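Side-chain contacts in aminopeptidase N (Francisella tularensis subsp. tularensis, PDB 5DLL), which probably releases N-terminal amino acids from intracellular peptides as a zinc-dependent metallopeptidase of the M1 family: residues 375-380 and 429-434; 400-405 and 446-451; 649-654 and 678-683. One frame throughout, in Å; residues are numbered along the deposited sequence.

In the fold
Contacts 1 and 2 lie side by side in the M1 peptidase domain, their centres about 12 Å apart, and their segments alternate along the chain: 375-380, 400-405, 429-434, 446-451. They touch where Phe433 of helix 430-439 packs on Ile400 and Ile403 of helix 390-423, and where Lys449 lies against Asp431 and Val434. Contact 1 ties the loop 375-380 to the start of helix 430-439, and contact 2 ties helix 390-423 to the turn leading into helix 450-453. Contact 3 follows later in the sequence, in the helical C-terminal domain, with its centre about 48 Å from that of contact 1 and 43 Å from that of contact 2. It is packing internal to that separate domain.

Contact 1: 375-380 and 429-434; sequences PIRPES and TCDDFV
Arg377 reaches across to Asp431 and forms the salt bridge of this contact, a single hydrogen bond from NH1 of Arg377 to OD1 of Asp431 at 3.1 Å. The N-H points at the oxygen at 155°, and OD1 sits at the edge of the guanidinium, close to its plane. From the aspartate's side the approach is different: the donor comes from above the carboxylate plane, so the two charged groups do not form a flat, two-pronged pair. Arg377 leaves its backbone with CG turned away from the backbone N (chi1 -175°), runs extended, then bends at chi3, which brings NH1 round to the helix end. Cys430 offers its CB to the same nitrogen, 4.1 Å from NH1 of Arg377.

Asp431 and Cys430 both stand in the first turn of helix 430-439, and that turn begins with a capping box. Thr429 is the N-cap: its OG1 accepts from Asp432 N at 3.2 Å, while Asp432 OD2 returns the bond by accepting from Thr429 N at 2.9 Å. The box fixes the start of the helix from which Asp431 projects.

Farther out, the backbone of Arg377 is hydrogen-bonded to Tyr452, which the side chains of Arg377 and Cys430 also touch. Cys430 also rests against Ser329 and Leu330 of helix 328-346. The same helix carries the zinc ligand Glu332, whose side chain is about 10 Å from that of Cys430.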
# COMPACT_ATOMS: atom_id res chain seq x y z
N PRO A 375 9.01 -2.75 16.18
CA PRO A 375 7.97 -1.75 16.43
C PRO A 375 7.80 -0.84 15.22
O PRO A 375 8.62 -0.86 14.31
CB PRO A 375 8.53 -0.95 17.63
CG PRO A 375 9.84 -1.58 18.01
CD PRO A 375 10.28 -2.38 16.83
N ILE A 376 6.73 -0.04 15.22
CA ILE A 376 6.50 0.90 14.11
C ILE A 376 7.53 2.04 14.11
O ILE A 376 7.82 2.62 13.05
CB ILE A 376 5.05 1.43 14.09
CG1 ILE A 376 4.75 2.31 15.31
CG2 ILE A 376 4.07 0.27 13.99
CD1 ILE A 376 3.42 3.04 15.23
N ARG A 377 8.08 2.34 15.29
CA ARG A 377 9.26 3.20 15.40
C ARG A 377 10.41 2.40 16.03
O ARG A 377 10.52 2.32 17.27
CB ARG A 377 8.95 4.45 16.24
CG ARG A 377 10.10 5.44 16.29
CD ARG A 377 9.83 6.56 17.28
NE ARG A 377 9.56 6.03 18.61
CZ ARG A 377 8.95 6.69 19.59
NH1 ARG A 377 8.55 7.95 19.42
NH2 ARG A 377 8.75 6.08 20.76
N PRO A 378 11.26 1.78 15.18
CA PRO A 378 12.42 1.03 15.66
C PRO A 378 13.42 1.91 16.42
O PRO A 378 13.42 3.13 16.26
CB PRO A 378 13.05 0.50 14.37
CG PRO A 378 11.96 0.51 13.36
CD PRO A 378 11.11 1.69 13.72
N GLU A 379 14.26 1.28 17.24
CA GLU A 379 15.35 1.97 17.95
C GLU A 379 16.69 1.84 17.22
O GLU A 379 17.70 2.38 17.67
CB GLU A 379 15.47 1.44 19.40
CG GLU A 379 14.51 2.08 20.39
CD GLU A 379 14.97 3.47 20.85
OE1 GLU A 379 16.08 3.59 21.40
OE2 GLU A 379 14.20 4.44 20.67
N SER A 380 16.69 1.13 16.09
CA SER A 380 17.90 0.93 15.29
C SER A 380 17.57 0.51 13.87
O SER A 380 16.48 -0.00 13.60
CB SER A 380 18.77 -0.16 15.92
OG SER A 380 18.12 -1.42 15.84
N THR A 429 8.57 14.58 15.34
CA THR A 429 8.52 13.19 15.76
C THR A 429 7.10 12.66 15.93
O THR A 429 6.14 13.42 15.96
CB THR A 429 9.27 12.98 17.10
OG1 THR A 429 8.50 13.52 18.18
CG2 THR A 429 10.63 13.66 17.05
N CYS A 430 7.01 11.34 16.07
CA CYS A 430 5.75 10.65 16.35
C CYS A 430 5.12 11.13 17.66
O CYS A 430 3.90 11.15 17.80
CB CYS A 430 5.98 9.13 16.43
SG CYS A 430 6.43 8.33 14.86
N ASP A 431 5.97 11.50 18.63
CA ASP A 431 5.49 12.06 19.90
C ASP A 431 4.87 13.44 19.72
O ASP A 431 3.92 13.78 20.42
CB ASP A 431 6.62 12.10 20.94
CG ASP A 431 6.79 10.78 21.68
OD1 ASP A 431 6.63 9.71 21.04
OD2 ASP A 431 7.06 10.81 22.90
N ASP A 432 5.41 14.24 18.79
CA ASP A 432 4.83 15.56 18.50
C ASP A 432 3.40 15.48 17.95
O ASP A 432 2.57 16.35 18.23
CB ASP A 432 5.72 16.34 17.51
CG ASP A 432 7.07 16.74 18.11
OD1 ASP A 432 7.09 17.25 19.25
OD2 ASP A 432 8.10 16.55 17.43
N PHE A 433 3.11 14.43 17.18
CA PHE A 433 1.77 14.22 16.62
C PHE A 433 0.77 13.86 17.71
O PHE A 433 -0.32 14.42 17.76
CB PHE A 433 1.80 13.12 15.55
CG PHE A 433 0.45 12.79 14.97
CD1 PHE A 433 -0.12 13.60 14.00
CD2 PHE A 433 -0.25 11.66 15.39
CE1 PHE A 433 -1.37 13.30 13.47
CE2 PHE A 433 -1.49 11.35 14.86
CZ PHE A 433 -2.05 12.17 13.90
N VAL A 434 1.17 12.94 18.58
CA VAL A 434 0.32 12.51 19.68
C VAL A 434 0.05 13.66 20.66
O VAL A 434 -1.05 13.77 21.19
CB VAL A 434 0.96 11.32 20.44
CG1 VAL A 434 0.14 10.96 21.68
CG2 VAL A 434 1.07 10.11 19.52

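Contact 2: 400-405 and 446-451; sequences IRMIHT and SLFKRW
Met402 sends its side chain from helix 390-423 onto two aromatic rings, those of Phe448 and Trp451. Its sulfur stands over one face of the indole, displaced toward the rim: SD of Met402 is 4.3 Å from the centroid of the six-membered ring of Trp451, 26° off the ring normal, a Met-aromatic contact. The bend at the last torsion (chi3 62°) places the terminal methyl between the two rings, with CE of Met402 against NE1, CE2 and CZ2 of Trp451 and 3.6 Å from CE1 of Phe448. The methionine and tryptophan side chains meet at about a right angle. Nearer its own backbone, Met402 also touches the phenyl through CB, which is 4.1 Å from Phe448 CZ.

Ile403, the next residue, takes another part of the same phenyl ring. Its longer branch does the touching, with CG1 of Ile403 3.3 Å from CE2 of Phe448 and CD1 of Ile403 3.5 Å from that same CE2. Phe448 thus fits between the two consecutive helix residues, its ring stretched toward them by a CG placed anti to the backbone N (chi1 -174°). One face of the phenyl is covered within its own segment by Trp451 CD1. Ile403 also packs on Met437 of helix 430-439.

At the end of the segment, Thr405 OG1 donates to Arg401 O at 3.0 Å, an oxygen that also receives Thr405 N.

No hydrogen bond or ion pair spans the two segments. The indole N-H is instead taken by His494 O, and Met402 also touches Pro543, so this buried cluster holds together by dispersion and sulfur-ring contact while linking the peptidase domain to the Ig-like part of the chain.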
# COMPACT_ATOMS: atom_id res chain seq x y z
N ILE A 400 -2.78 5.53 13.98
CA ILE A 400 -3.39 6.83 13.73
C ILE A 400 -4.92 6.72 13.73
O ILE A 400 -5.61 7.60 14.22
CB ILE A 400 -2.85 7.44 12.43
CG1 ILE A 400 -1.44 7.97 12.68
CG2 ILE A 400 -3.75 8.56 11.92
CD1 ILE A 400 -0.48 7.74 11.54
N ARG A 401 -5.42 5.62 13.17
CA ARG A 401 -6.84 5.31 13.19
C ARG A 401 -7.38 5.09 14.60
O ARG A 401 -8.51 5.45 14.91
CB ARG A 401 -7.12 4.08 12.32
CG ARG A 401 -8.57 3.66 12.27
CD ARG A 401 -8.78 2.51 11.30
NE ARG A 401 -8.53 2.91 9.92
CZ ARG A 401 -9.37 3.63 9.17
NH1 ARG A 401 -10.53 4.06 9.66
NH2 ARG A 401 -9.04 3.94 7.93
N MET A 402 -6.56 4.49 15.46
CA MET A 402 -6.94 4.27 16.86
C MET A 402 -7.13 5.58 17.64
O MET A 402 -7.90 5.62 18.60
CB MET A 402 -5.90 3.40 17.58
CG MET A 402 -6.23 1.92 17.56
SD MET A 402 -4.86 0.91 18.16
CE MET A 402 -4.71 1.51 19.84
N ILE A 403 -6.43 6.63 17.22
CA ILE A 403 -6.60 7.95 17.82
C ILE A 403 -7.88 8.60 17.29
O ILE A 403 -8.58 9.30 18.02
CB ILE A 403 -5.39 8.88 17.54
CG1 ILE A 403 -4.09 8.25 18.06
CG2 ILE A 403 -5.60 10.23 18.21
CD1 ILE A 403 -2.83 8.92 17.56
N HIS A 404 -8.17 8.37 16.01
CA HIS A 404 -9.45 8.77 15.43
C HIS A 404 -10.62 8.14 16.20
O HIS A 404 -11.60 8.80 16.50
CB HIS A 404 -9.52 8.37 13.95
CG HIS A 404 -10.74 8.87 13.25
ND1 HIS A 404 -11.97 8.25 13.37
CD2 HIS A 404 -10.93 9.93 12.43
CE1 HIS A 404 -12.86 8.91 12.65
NE2 HIS A 404 -12.25 9.93 12.07
N THR A 405 -10.49 6.85 16.52
CA THR A 405 -11.50 6.11 17.28
C THR A 405 -11.71 6.69 18.68
O THR A 405 -12.84 6.83 19.14
CB THR A 405 -11.13 4.61 17.39
OG1 THR A 405 -10.89 4.08 16.09
CG2 THR A 405 -12.23 3.81 18.05
N SER A 446 -0.31 9.50 27.30
CA SER A 446 1.04 9.06 27.68
C SER A 446 1.20 7.55 27.51
O SER A 446 2.23 7.09 27.02
CB SER A 446 1.36 9.47 29.12
OG SER A 446 1.72 10.84 29.19
N LEU A 447 0.17 6.80 27.91
CA LEU A 447 0.18 5.34 27.80
C LEU A 447 0.03 4.89 26.35
O LEU A 447 0.53 3.83 25.96
CB LEU A 447 -0.94 4.73 28.64
CG LEU A 447 -0.82 3.22 28.92
CD1 LEU A 447 0.24 2.94 29.97
CD2 LEU A 447 -2.17 2.66 29.35
N PHE A 448 -0.68 5.69 25.56
CA PHE A 448 -0.86 5.39 24.15
C PHE A 448 0.47 5.44 23.37
O PHE A 448 0.66 4.68 22.42
CB PHE A 448 -1.86 6.36 23.54
CG PHE A 448 -2.21 6.05 22.12
CD1 PHE A 448 -3.16 5.08 21.83
CD2 PHE A 448 -1.59 6.71 21.08
CE1 PHE A 448 -3.48 4.78 20.53
CE2 PHE A 448 -1.91 6.42 19.76
CZ PHE A 448 -2.86 5.45 19.49
N LYS A 449 1.38 6.32 23.78
CA LYS A 449 2.71 6.45 23.14
C LYS A 449 3.51 5.14 23.12
O LYS A 449 4.36 4.94 22.25
CB LYS A 449 3.53 7.55 23.82
CG LYS A 449 3.10 8.95 23.41
CD LYS A 449 3.74 10.02 24.26
CE LYS A 449 3.24 11.40 23.86
NZ LYS A 449 3.74 12.46 24.76
N ARG A 450 3.22 4.27 24.08
CA ARG A 450 3.83 2.94 24.17
C ARG A 450 3.60 2.05 22.92
O ARG A 450 4.33 1.09 22.71
CB ARG A 450 3.33 2.24 25.44
CG ARG A 450 3.92 0.87 25.76
CD ARG A 450 5.43 0.88 25.83
NE ARG A 450 5.96 -0.47 26.04
CZ ARG A 450 7.24 -0.82 25.86
NH1 ARG A 450 8.14 0.07 25.45
NH2 ARG A 450 7.61 -2.08 26.08
N TRP A 451 2.59 2.39 22.11
CA TRP A 451 2.36 1.71 20.81
C TRP A 451 3.53 1.86 19.83
O TRP A 451 3.80 0.97 19.03
CB TRP A 451 1.08 2.24 20.14
CG TRP A 451 -0.19 1.61 20.62
CD1 TRP A 451 -1.12 2.17 21.45
CD2 TRP A 451 -0.69 0.31 20.27
NE1 TRP A 451 -2.16 1.29 21.66
CE2 TRP A 451 -1.92 0.15 20.95
CE3 TRP A 451 -0.21 -0.73 19.47
CZ2 TRP A 451 -2.68 -1.03 20.84
CZ3 TRP A 451 -0.97 -1.89 19.36
CH2 TRP A 451 -2.19 -2.03 20.04

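Contact 3: 649-654 and 678-683; sequences DDWLAV and GVCLSY
Helices 648-658 and 668-685 are consecutive, roughly antiparallel helices of the C-terminal ARM-like helical domain, and their facing segments run at 145° to each other with the axes 8.7 Å apart. The principal contact is an offset stack of Trp651 on Tyr683: the six-membered ring of the indole and the phenol ring are almost parallel, planes 2° apart, with centroids separated by 4.1 Å. Trp651 CZ2 lies over the centre of the phenol. The tyrosine's CB completes the overlap with a CH-pi contact, 3.6 Å from the centroid of the five-membered ring of Trp651.

One turn earlier, Cys680 lies at the closest backbone approach of the two segments, opposite Trp651. Its CB is 3.6 Å from Trp651 O, and its sulfur sits at the edge of the indole. CG1 of Val654 packs on the same sulfur, 3.7 Å from Cys680 SG.

The polar ends of both rings are tied to backbone oxygens, Trp651 NE1 to Leu643 O and Tyr683 OH to Leu612 O. Leu598 of helix 588-598 touches Trp651 and Val654. Within helix 668-685, Ser682 OG donates to Val679 O at 3.0 Å, coming from the same face of that carbonyl's plane as Tyr683 N.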
# COMPACT_ATOMS: atom_id res chain seq x y z
N ASP A 649 -31.64 -21.04 -7.13
CA ASP A 649 -32.64 -20.10 -7.64
C ASP A 649 -32.34 -18.67 -7.21
O ASP A 649 -32.57 -17.72 -7.96
CB ASP A 649 -34.05 -20.48 -7.17
CG ASP A 649 -34.55 -21.80 -7.77
OD1 ASP A 649 -34.05 -22.21 -8.84
OD2 ASP A 649 -35.44 -22.41 -7.16
N ASP A 650 -31.81 -18.53 -5.99
CA ASP A 650 -31.48 -17.22 -5.43
C ASP A 650 -30.30 -16.58 -6.17
O ASP A 650 -30.34 -15.39 -6.48
CB ASP A 650 -31.14 -17.32 -3.94
CG ASP A 650 -32.23 -17.98 -3.12
OD1 ASP A 650 -32.65 -19.11 -3.47
OD2 ASP A 650 -32.67 -17.38 -2.11
N TRP A 651 -29.26 -17.37 -6.42
CA TRP A 651 -28.08 -16.89 -7.16
C TRP A 651 -28.49 -16.38 -8.54
O TRP A 651 -28.03 -15.34 -8.99
CB TRP A 651 -27.02 -18.00 -7.32
CG TRP A 651 -26.49 -18.56 -6.02
CD1 TRP A 651 -26.54 -19.86 -5.61
CD2 TRP A 651 -25.85 -17.83 -4.98
NE1 TRP A 651 -25.97 -19.99 -4.36
CE2 TRP A 651 -25.54 -18.75 -3.95
CE3 TRP A 651 -25.51 -16.48 -4.80
CZ2 TRP A 651 -24.90 -18.37 -2.77
CZ3 TRP A 651 -24.87 -16.11 -3.63
CH2 TRP A 651 -24.58 -17.05 -2.63
N LEU A 652 -29.36 -17.14 -9.21
CA LEU A 652 -29.89 -16.78 -10.52
C LEU A 652 -30.71 -15.49 -10.49
O LEU A 652 -30.59 -14.65 -11.38
CB LEU A 652 -30.75 -17.93 -11.08
CG LEU A 652 -31.50 -17.67 -12.39
CD1 LEU A 652 -30.54 -17.25 -13.50
CD2 LEU A 652 -32.28 -18.91 -12.79
N ALA A 653 -31.56 -15.36 -9.47
CA ALA A 653 -32.44 -14.20 -9.34
C ALA A 653 -31.65 -12.91 -9.13
O ALA A 653 -31.82 -11.93 -9.86
CB ALA A 653 -33.42 -14.40 -8.18
N VAL A 654 -30.76 -12.94 -8.14
CA VAL A 654 -29.93 -11.79 -7.82
C VAL A 654 -28.95 -11.47 -8.96
O VAL A 654 -28.63 -10.31 -9.18
CB VAL A 654 -29.17 -11.98 -6.49
CG1 VAL A 654 -28.25 -10.80 -6.21
CG2 VAL A 654 -30.15 -12.15 -5.33
N GLY A 678 -20.93 -10.88 -10.06
CA GLY A 678 -19.83 -11.83 -10.23
C GLY A 678 -19.82 -12.94 -9.19
O GLY A 678 -19.57 -14.10 -9.52
N VAL A 679 -20.09 -12.59 -7.93
CA VAL A 679 -20.18 -13.58 -6.86
C VAL A 679 -21.29 -14.58 -7.15
O VAL A 679 -21.10 -15.79 -7.00
CB VAL A 679 -20.43 -12.93 -5.48
CG1 VAL A 679 -20.75 -13.99 -4.42
CG2 VAL A 679 -19.23 -12.10 -5.06
N CYS A 680 -22.44 -14.07 -7.57
CA CYS A 680 -23.56 -14.92 -7.98
C CYS A 680 -23.14 -15.90 -9.07
O CYS A 680 -23.39 -17.09 -8.96
CB CYS A 680 -24.73 -14.06 -8.48
SG CYS A 680 -25.56 -13.12 -7.19
N LEU A 681 -22.49 -15.38 -10.11
CA LEU A 681 -22.08 -16.19 -11.26
C LEU A 681 -21.06 -17.29 -10.91
O LEU A 681 -21.03 -18.32 -11.58
CB LEU A 681 -21.53 -15.30 -12.38
CG LEU A 681 -21.15 -16.00 -13.70
CD1 LEU A 681 -22.33 -16.78 -14.28
CD2 LEU A 681 -20.63 -14.99 -14.70
N SER A 682 -20.25 -17.07 -9.88
CA SER A 682 -19.28 -18.08 -9.44
C SER A 682 -19.99 -19.24 -8.75
O SER A 682 -19.60 -20.39 -8.93
CB SER A 682 -18.20 -17.48 -8.51
OG SER A 682 -18.59 -17.49 -7.14
N TYR A 683 -21.04 -18.94 -7.99
CA TYR A 683 -21.84 -19.98 -7.35
C TYR A 683 -22.67 -20.78 -8.36
O TYR A 683 -22.97 -21.95 -8.12
CB TYR A 683 -22.75 -19.39 -6.28
CG TYR A 683 -22.05 -19.17 -4.96
CD1 TYR A 683 -21.88 -20.22 -4.06
CD2 TYR A 683 -21.57 -17.91 -4.60
CE1 TYR A 683 -21.25 -20.03 -2.85
CE2 TYR A 683 -20.94 -17.71 -3.39
CZ TYR A 683 -20.78 -18.77 -2.51
OH TYR A 683 -20.15 -18.56 -1.31